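PDB 3T7V: 3-methylornithine synthase from Methanosarcina barkeri, which catalyses the radical isomerization of L-lysine to (3R)-3-methyl-D-ornithine in pyrrolysine biosynthesis, using a [4Fe-4S] cluster and S-adenosylmethionine. Local coordinates for residues F64-K72 with Y80-L91. Sequence-based numbering, arbitrary orientation.
Sequences FIYFSTYCK and YNCRNEINRYRL. With MD0 (5-amino-D-isoleucine), chain D; SF4 (iron/sulfur cluster), chain B.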
ATOM      1  N   PHE A  64      -8.854   3.421  -4.417  1.00 13.27           N
ATOM      2  CA  PHE A  64      -7.932   4.475  -3.999  1.00 12.84           C
ATOM      3  C   PHE A  64      -8.504   5.821  -4.388  1.00 12.88           C
ATOM      4  O   PHE A  64      -8.717   6.111  -5.590  1.00 14.30           O
ATOM      5  CB  PHE A  64      -6.619   4.234  -4.777  1.00 14.37           C
ATOM      6  CG  PHE A  64      -5.549   5.249  -4.420  1.00 13.36           C
ATOM      7  CD1 PHE A  64      -5.101   5.313  -3.099  1.00 13.82           C
ATOM      8  CD2 PHE A  64      -5.016   6.126  -5.356  1.00 15.84           C
ATOM      9  CE1 PHE A  64      -4.134   6.238  -2.696  1.00 16.00           C
ATOM     10  CE2 PHE A  64      -4.032   7.068  -4.960  1.00 14.47           C
ATOM     11  CZ  PHE A  64      -3.619   7.112  -3.646  1.00 14.61           C
ATOM     12  N   ILE A  65      -8.709   6.675  -3.409  1.00 12.16           N
ATOM     13  CA  ILE A  65      -9.232   8.056  -3.605  1.00 11.83           C
ATOM     14  C   ILE A  65      -8.228   9.043  -3.084  1.00 12.00           C
ATOM     15  O   ILE A  65      -8.142   9.310  -1.857  1.00 11.96           O
ATOM     16  CB  ILE A  65     -10.575   8.264  -2.898  1.00 14.04           C
ATOM     17  CG1 ILE A  65     -11.626   7.198  -3.373  1.00 17.78           C
ATOM     18  CG2 ILE A  65     -11.100   9.694  -3.192  1.00 15.73           C
ATOM     19  CD1 ILE A  65     -12.953   7.370  -2.629  1.00 25.56           C
ATOM     20  N   TYR A  66      -7.464   9.585  -4.029  1.00 11.01           N
ATOM     21  CA  TYR A  66      -6.422  10.585  -3.689  1.00 11.00           C
ATOM     22  C   TYR A  66      -7.142  11.925  -3.746  1.00 10.79           C
ATOM     23  O   TYR A  66      -7.385  12.476  -4.822  1.00 13.01           O
ATOM     24  CB  TYR A  66      -5.328  10.468  -4.755  1.00 11.83           C
ATOM     25  CG  TYR A  66      -3.988  11.081  -4.401  1.00 12.27           C
ATOM     26  CD1 TYR A  66      -3.743  11.809  -3.253  1.00 12.87           C
ATOM     27  CD2 TYR A  66      -2.946  10.914  -5.308  1.00 14.67           C
ATOM     28  CE1 TYR A  66      -2.480  12.291  -2.941  1.00 14.88           C
ATOM     29  CE2 TYR A  66      -1.679  11.413  -5.029  1.00 16.60           C
ATOM     30  CZ  TYR A  66      -1.486  12.104  -3.857  1.00 17.96           C
ATOM     31  OH  TYR A  66      -0.192  12.587  -3.680  1.00 21.18           O
ATOM     32  N   PHE A  67      -7.598  12.399  -2.563  1.00 10.86           N
ATOM     33  CA  PHE A  67      -8.566  13.514  -2.517  1.00 10.74           C
ATOM     34  C   PHE A  67      -7.929  14.910  -2.443  1.00 11.11           C
ATOM     35  O   PHE A  67      -8.592  15.890  -2.646  1.00 11.78           O
ATOM     36  CB  PHE A  67      -9.589  13.350  -1.362  1.00 11.84           C
ATOM     37  CG  PHE A  67      -9.016  13.346   0.015  1.00 10.90           C
ATOM     38  CD1 PHE A  67      -8.676  12.155   0.593  1.00 11.69           C
ATOM     39  CD2 PHE A  67      -8.803  14.523   0.730  1.00 12.06           C
ATOM     40  CE1 PHE A  67      -8.115  12.112   1.850  1.00 11.49           C
ATOM     41  CE2 PHE A  67      -8.219  14.538   1.992  1.00 12.75           C
ATOM     42  CZ  PHE A  67      -7.876  13.284   2.583  1.00 11.51           C
ATOM     43  N   SER A  68      -6.610  14.928  -2.212  1.00 10.62           N
ATOM     44  CA  SER A  68      -5.855  16.177  -2.286  1.00 10.87           C
ATOM     45  C   SER A  68      -4.415  15.877  -2.585  1.00 10.70           C
ATOM     46  O   SER A  68      -3.797  15.047  -1.887  1.00 11.23           O
ATOM     47  CB  SER A  68      -5.932  16.973  -0.982  1.00 11.74           C
ATOM     48  OG  SER A  68      -5.082  18.137  -1.168  1.00 12.14           O
ATOM     49  N   THR A  69      -3.873  16.530  -3.633  1.00 10.90           N
ATOM     50  CA  THR A  69      -2.483  16.297  -4.012  1.00 11.34           C
ATOM     51  C   THR A  69      -1.586  17.414  -3.581  1.00 12.14           C
ATOM     52  O   THR A  69      -0.466  17.523  -4.053  1.00 14.83           O
ATOM     53  CB  THR A  69      -2.309  15.986  -5.482  1.00 12.21           C
ATOM     54  OG1 THR A  69      -2.790  17.126  -6.198  1.00 13.67           O
ATOM     55  CG2 THR A  69      -3.155  14.732  -5.906  1.00 14.31           C
ATOM     56  N   TYR A  70      -2.047  18.226  -2.632  1.00 11.51           N
ATOM     57  CA  TYR A  70      -1.166  19.173  -1.969  1.00 11.17           C
ATOM     58  C   TYR A  70      -0.381  18.536  -0.845  1.00 11.34           C
ATOM     59  O   TYR A  70      -0.927  17.797  -0.058  1.00 11.60           O
ATOM     60  CB  TYR A  70      -2.000  20.332  -1.384  1.00 11.87           C
ATOM     61  CG  TYR A  70      -2.532  21.231  -2.462  1.00 11.85           C
ATOM     62  CD1 TYR A  70      -3.740  20.928  -3.098  1.00 12.86           C
ATOM     63  CD2 TYR A  70      -1.826  22.344  -2.847  1.00 13.29           C
ATOM     64  CE1 TYR A  70      -4.212  21.726  -4.122  1.00 15.01           C
ATOM     65  CE2 TYR A  70      -2.342  23.156  -3.898  1.00 14.97           C
ATOM     66  CZ  TYR A  70      -3.538  22.801  -4.490  1.00 15.35           C
ATOM     67  OH  TYR A  70      -4.009  23.626  -5.513  1.00 20.06           O
ATOM     68  N   CYS A  71       0.899  18.873  -0.757  1.00 11.83           N
ATOM     69  CA  CYS A  71       1.753  18.347   0.331  1.00 12.61           C
ATOM     70  C   CYS A  71       2.736  19.391   0.792  1.00 13.19           C
ATOM     71  O   CYS A  71       3.366  20.042  -0.044  1.00 15.44           O
ATOM     72  CB  CYS A  71       2.467  17.131  -0.129  1.00 12.34           C
ATOM     73  SG  CYS A  71       3.207  16.278   1.333  1.00 11.53           S
ATOM     74  N   LYS A  72       2.926  19.464   2.101  1.00 12.38           N
ATOM     75  CA  LYS A  72       3.920  20.370   2.674  1.00 13.36           C
ATOM     76  C   LYS A  72       5.312  19.705   2.877  1.00 14.06           C
ATOM     77  O   LYS A  72       6.265  20.369   3.264  1.00 18.03           O
ATOM     78  CB  LYS A  72       3.362  20.978   3.985  1.00 15.39           C
ATOM     79  CG  LYS A  72       3.185  19.982   5.130  1.00 16.36           C
ATOM     80  CD  LYS A  72       2.156  20.658   6.150  1.00 24.83           C
ATOM     81  CE  LYS A  72       1.940  19.712   7.341  1.00 24.70           C
ATOM     82  NZ  LYS A  72       3.128  19.776   8.193  1.00 31.40           N
ATOM     83  N   TYR A  80       4.862  14.464  -5.578  1.00 11.35           N
ATOM     84  CA  TYR A  80       4.024  15.480  -4.994  1.00 11.79           C
ATOM     85  C   TYR A  80       4.751  16.253  -3.901  1.00 11.54           C
ATOM     86  O   TYR A  80       4.169  17.109  -3.266  1.00 12.11           O
ATOM     87  CB  TYR A  80       2.725  14.795  -4.457  1.00 12.54           C
ATOM     88  CG  TYR A  80       1.973  14.150  -5.569  1.00 12.08           C
ATOM     89  CD1 TYR A  80       2.145  12.801  -5.867  1.00 14.23           C
ATOM     90  CD2 TYR A  80       1.084  14.864  -6.321  1.00 12.37           C
ATOM     91  CE1 TYR A  80       1.499  12.187  -6.925  1.00 14.85           C
ATOM     92  CE2 TYR A  80       0.420  14.238  -7.409  1.00 14.05           C
ATOM     93  CZ  TYR A  80       0.663  12.876  -7.678  1.00 16.14           C
ATOM     94  OH  TYR A  80      -0.049  12.386  -8.768  1.00 20.03           O
ATOM     95  N   ASN A  81       6.072  16.045  -3.747  1.00 11.42           N
ATOM     96  CA  ASN A  81       6.807  16.854  -2.754  1.00 12.37           C
ATOM     97  C   ASN A  81       6.634  18.343  -3.000  1.00 12.62           C
ATOM     98  O   ASN A  81       6.481  18.749  -4.162  1.00 12.62           O
ATOM     99  CB  ASN A  81       8.196  16.353  -2.545  1.00 17.58           C
ATOM    100  CG  ASN A  81       9.091  17.013  -3.449  1.00 17.90           C
ATOM    101  OD1 ASN A  81       9.595  18.132  -3.112  1.00 18.69           O
ATOM    102  ND2 ASN A  81       9.319  16.409  -4.568  1.00 20.68           N
ATOM    103  N   CYS A  82       6.695  19.108  -1.943  1.00 13.19           N
ATOM    104  CA  CYS A  82       6.341  20.502  -2.003  1.00 15.00           C
ATOM    105  C   CYS A  82       7.230  21.354  -2.914  1.00 15.73           C
ATOM    106  O   CYS A  82       6.750  22.435  -3.380  1.00 21.04           O
ATOM    107  CB  CYS A  82       6.309  21.041  -0.626  1.00 17.83           C
ATOM    108  SG  CYS A  82       7.862  21.260   0.185  1.00 24.63           S
ATOM    109  N   ARG A  83       8.431  20.872  -3.200  1.00 16.83           N
ATOM    110  CA  ARG A  83       9.362  21.665  -4.063  1.00 19.75           C
ATOM    111  C   ARG A  83       8.989  21.449  -5.522  1.00 18.43           C
ATOM    112  O   ARG A  83       9.501  22.207  -6.380  1.00 23.13           O
ATOM    113  CB  ARG A  83      10.799  21.193  -3.866  1.00 22.49           C
ATOM    114  CG  ARG A  83      11.227  21.377  -2.417  1.00 30.32           C
ATOM    115  CD  ARG A  83      11.251  22.828  -2.050  1.00 40.60           C
ATOM    116  NE  ARG A  83      11.666  22.982  -0.649  1.00 60.26           N
ATOM    117  CZ  ARG A  83      12.909  22.797  -0.196  1.00 53.81           C
ATOM    118  NH1 ARG A  83      13.887  22.454  -1.046  1.00 62.33           N
ATOM    119  NH2 ARG A  83      13.178  22.981   1.111  1.00 48.45           N
ATOM    120  N   ASN A  84       8.137  20.457  -5.873  1.00 15.51           N
ATOM    121  CA  ASN A  84       7.859  20.174  -7.282  1.00 15.83           C
ATOM    122  C   ASN A  84       6.732  21.075  -7.776  1.00 15.65           C
ATOM    123  O   ASN A  84       5.673  21.140  -7.132  1.00 17.29           O
ATOM    124  CB  ASN A  84       7.513  18.681  -7.480  1.00 15.89           C
ATOM    125  CG  ASN A  84       7.880  18.170  -8.828  1.00 16.77           C
ATOM    126  OD1 ASN A  84       8.446  18.923  -9.677  1.00 20.06           O
ATOM    127  ND2 ASN A  84       7.586  16.931  -9.092  1.00 14.94           N
ATOM    128  N   GLU A  85       6.953  21.902  -8.798  1.00 17.75           N
ATOM    129  CA  GLU A  85       5.936  22.783  -9.333  1.00 17.40           C
ATOM    130  C   GLU A  85       5.083  22.064 -10.344  1.00 19.88           C
ATOM    131  O   GLU A  85       5.433  21.906 -11.559  1.00 24.40           O
ATOM    132  CB  GLU A  85       6.662  23.970  -9.966  1.00 24.46           C
ATOM    133  CG  GLU A  85       7.413  24.903  -8.956  1.00 40.17           C
ATOM    134  CD  GLU A  85       7.966  26.212  -9.556  1.00 41.24           C
ATOM    135  OE1 GLU A  85       9.229  26.378  -9.654  1.00 78.04           O
ATOM    136  OE2 GLU A  85       7.163  27.090  -9.942  1.00 62.54           O
ATOM    137  N   ILE A  86       3.955  21.546  -9.850  1.00 17.65           N
ATOM    138  CA  ILE A  86       3.143  20.607 -10.617  1.00 15.92           C
ATOM    139  C   ILE A  86       1.651  21.008 -10.520  1.00 15.49           C
ATOM    140  O   ILE A  86       1.269  21.835  -9.674  1.00 16.79           O
ATOM    141  CB  ILE A  86       3.307  19.155 -10.063  1.00 15.64           C
ATOM    142  CG1 ILE A  86       2.900  19.115  -8.579  1.00 15.57           C
ATOM    143  CG2 ILE A  86       4.750  18.652 -10.256  1.00 16.94           C
ATOM    144  CD1 ILE A  86       2.727  17.685  -8.069  1.00 15.87           C
ATOM    145  N   ASN A  87       0.852  20.311 -11.292  1.00 16.02           N
ATOM    146  CA  ASN A  87      -0.616  20.475 -11.207  1.00 16.31           C
ATOM    147  C   ASN A  87      -0.979  19.820  -9.869  1.00 16.03           C
ATOM    148  O   ASN A  87      -0.440  18.739  -9.537  1.00 18.80           O
ATOM    149  CB  ASN A  87      -1.303  19.771 -12.371  1.00 19.74           C
ATOM    150  CG  ASN A  87      -2.790  19.826 -12.242  1.00 26.68           C
ATOM    151  OD1 ASN A  87      -3.481  18.799 -12.054  1.00 41.20           O
ATOM    152  ND2 ASN A  87      -3.238  20.969 -12.066  1.00 20.64           N
ATOM    153  N   ARG A  88      -1.888  20.465  -9.107  1.00 14.90           N
ATOM    154  CA  ARG A  88      -2.373  19.936  -7.829  1.00 13.49           C
ATOM    155  C   ARG A  88      -3.855  20.233  -7.723  1.00 13.37           C
ATOM    156  O   ARG A  88      -4.353  21.237  -8.248  1.00 16.34           O
ATOM    157  CB  ARG A  88      -1.722  20.635  -6.664  1.00 15.24           C
ATOM    158  CG  ARG A  88      -0.235  20.192  -6.624  1.00 18.01           C
ATOM    159  CD  ARG A  88       0.446  20.733  -5.459  1.00 18.48           C
ATOM    160  NE  ARG A  88       1.883  20.680  -5.565  1.00 13.80           N
ATOM    161  CZ  ARG A  88       2.626  19.727  -4.981  1.00 12.09           C
ATOM    162  NH1 ARG A  88       2.109  18.714  -4.268  1.00 12.81           N
ATOM    163  NH2 ARG A  88       3.955  19.819  -5.081  1.00 13.58           N
ATOM    164  N   TYR A  89      -4.587  19.308  -7.096  1.00 12.43           N
ATOM    165  CA  TYR A  89      -6.016  19.481  -6.943  1.00 12.49           C
ATOM    166  C   TYR A  89      -6.450  19.171  -5.537  1.00 12.31           C
ATOM    167  O   TYR A  89      -5.737  18.436  -4.807  1.00 12.48           O
ATOM    168  CB  TYR A  89      -6.784  18.614  -7.985  1.00 13.45           C
ATOM    169  CG  TYR A  89      -6.653  17.099  -7.792  1.00 12.68           C
ATOM    170  CD1 TYR A  89      -5.764  16.339  -8.553  1.00 14.57           C
ATOM    171  CD2 TYR A  89      -7.463  16.427  -6.832  1.00 12.27           C
ATOM    172  CE1 TYR A  89      -5.664  14.966  -8.397  1.00 14.00           C
ATOM    173  CE2 TYR A  89      -7.331  15.019  -6.619  1.00 13.22           C
ATOM    174  CZ  TYR A  89      -6.474  14.323  -7.436  1.00 13.24           C
ATOM    175  OH  TYR A  89      -6.377  12.958  -7.226  1.00 13.66           O
ATOM    176  N   ARG A  90      -7.642  19.607  -5.178  1.00 12.32           N
ATOM    177  CA  ARG A  90      -8.228  19.324  -3.834  1.00 12.18           C
ATOM    178  C   ARG A  90      -9.704  19.146  -4.096  1.00 11.94           C
ATOM    179  O   ARG A  90     -10.399  20.091  -4.499  1.00 13.56           O
ATOM    180  CB  ARG A  90      -7.946  20.478  -2.900  1.00 13.62           C
ATOM    181  CG  ARG A  90      -8.520  20.262  -1.504  1.00 15.41           C
ATOM    182  CD  ARG A  90      -8.265  21.471  -0.597  1.00 14.68           C
ATOM    183  NE  ARG A  90      -6.804  21.747  -0.398  1.00 13.25           N
ATOM    184  CZ  ARG A  90      -6.117  22.808  -0.816  1.00 13.79           C
ATOM    185  NH1 ARG A  90      -6.674  23.746  -1.670  1.00 18.76           N
ATOM    186  NH2 ARG A  90      -4.895  22.969  -0.439  1.00 15.35           N
ATOM    187  N   LEU A  91     -10.195  17.914  -4.005  1.00 12.55           N
ATOM    188  CA  LEU A  91     -11.624  17.622  -4.359  1.00 11.99           C
ATOM    189  C   LEU A  91     -12.523  18.437  -3.434  1.00 12.04           C
ATOM    190  O   LEU A  91     -12.301  18.569  -2.217  1.00 14.62           O
ATOM    191  CB  LEU A  91     -11.947  16.159  -4.144  1.00 12.73           C
ATOM    192  CG  LEU A  91     -11.119  15.194  -5.007  1.00 13.56           C
ATOM    193  CD1 LEU A  91     -11.608  13.789  -4.711  1.00 15.42           C
ATOM    194  CD2 LEU A  91     -11.245  15.535  -6.530  1.00 17.21           C
TER
HETATM  195  C   MD0 D 993      -1.553   2.100  -3.807  1.00 18.66           C
HETATM  196  N   MD0 D 993      -1.602   4.135  -5.131  1.00 18.47           N
HETATM  197  O   MD0 D 993      -2.207   1.322  -3.084  1.00 18.89           O
HETATM  198  CA  MD0 D 993      -1.914   3.551  -3.831  1.00 15.61           C
HETATM  199  CB  MD0 D 993      -1.161   4.318  -2.703  1.00 15.20           C
HETATM  200  CD  MD0 D 993      -1.433   4.753  -0.168  1.00 16.16           C
HETATM  201  NE  MD0 D 993      -1.991   4.189   1.054  1.00 17.91           N
HETATM  202  CG  MD0 D 993      -1.681   3.797  -1.331  1.00 15.00           C
HETATM  203  CG2 MD0 D 993       0.382   4.180  -2.763  1.00 17.28           C
HETATM  204  OXT MD0 D 993      -0.608   1.731  -4.516  1.00 20.00           O
HETATM  205 FE1  SF4 B 991       3.344  11.592   1.232  1.00 13.89          FE
HETATM  206 FE2  SF4 B 991       4.003  14.241   0.659  1.00 12.52          FE
HETATM  207 FE3  SF4 B 991       4.626  12.393  -1.163  1.00 12.73          FE
HETATM  208 FE4  SF4 B 991       5.996  12.506   1.095  1.00 12.79          FE
HETATM  209  S1  SF4 B 991       5.928  14.147  -0.461  1.00 13.27           S
HETATM  210  S2  SF4 B 991       5.151  10.629   0.136  1.00 12.39           S
HETATM  211  S3  SF4 B 991       4.466  13.109   2.623  1.00 12.75           S
HETATM  212  S4  SF4 B 991       2.554  12.968  -0.559  1.00 12.52           S
HETATM  213  O   HOH W   1     -10.288  17.330  -0.825  1.00 15.17           O
HETATM  214  O   HOH W   2      -2.204  16.563  -8.927  1.00 18.60           O
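Ser68 and Arg90 form a single beta bridge: Leu91 N donates to Phe67 O at 2.9 Å, and Thr69 N to Tyr89 O. Thr69 OG1 also takes the backbone N of Tyr89. This hydroxyl lies between the backbone N and the carbonyl carbon (chi1 61°), which turns CG2 over the face of the Tyr89 ring in a CH-pi contact. Tyr89 OH donates to Tyr66 O at 2.7 Å. Tyr66 sets its edge toward the face of Tyr80, planes at 72°. Tyr66 OH, buried without a polar partner, sits over that face, 3.2 Å from Tyr80 CD1. The Tyr70 ring is sandwiched: Arg88 CB packs on one face and the Arg90 guanidinium lies flat on the opposite face, planes 13° apart. Arg90 NE also makes a salt bridge with Asp118. The extended Arg88 chain carries its guanidinium to four carbonyls. NH1 donates to Thr69 O at 2.8 Å and shares Tyr80 O with NH2, which also serves Asn81 O and Asn84 O. A methionine here would probably leave these carbonyls without their shared donor and the turn from Asn81 to Asn84 less firmly tied to Thr69. Cys71 SG binds iron FE2 of the cluster at 2.3 Å. In this radical SAM barrel, the Arg88 bonds thus join both ends of the cluster-binding loop after strand 58-68, consistent with a fixed setting for its three cysteines.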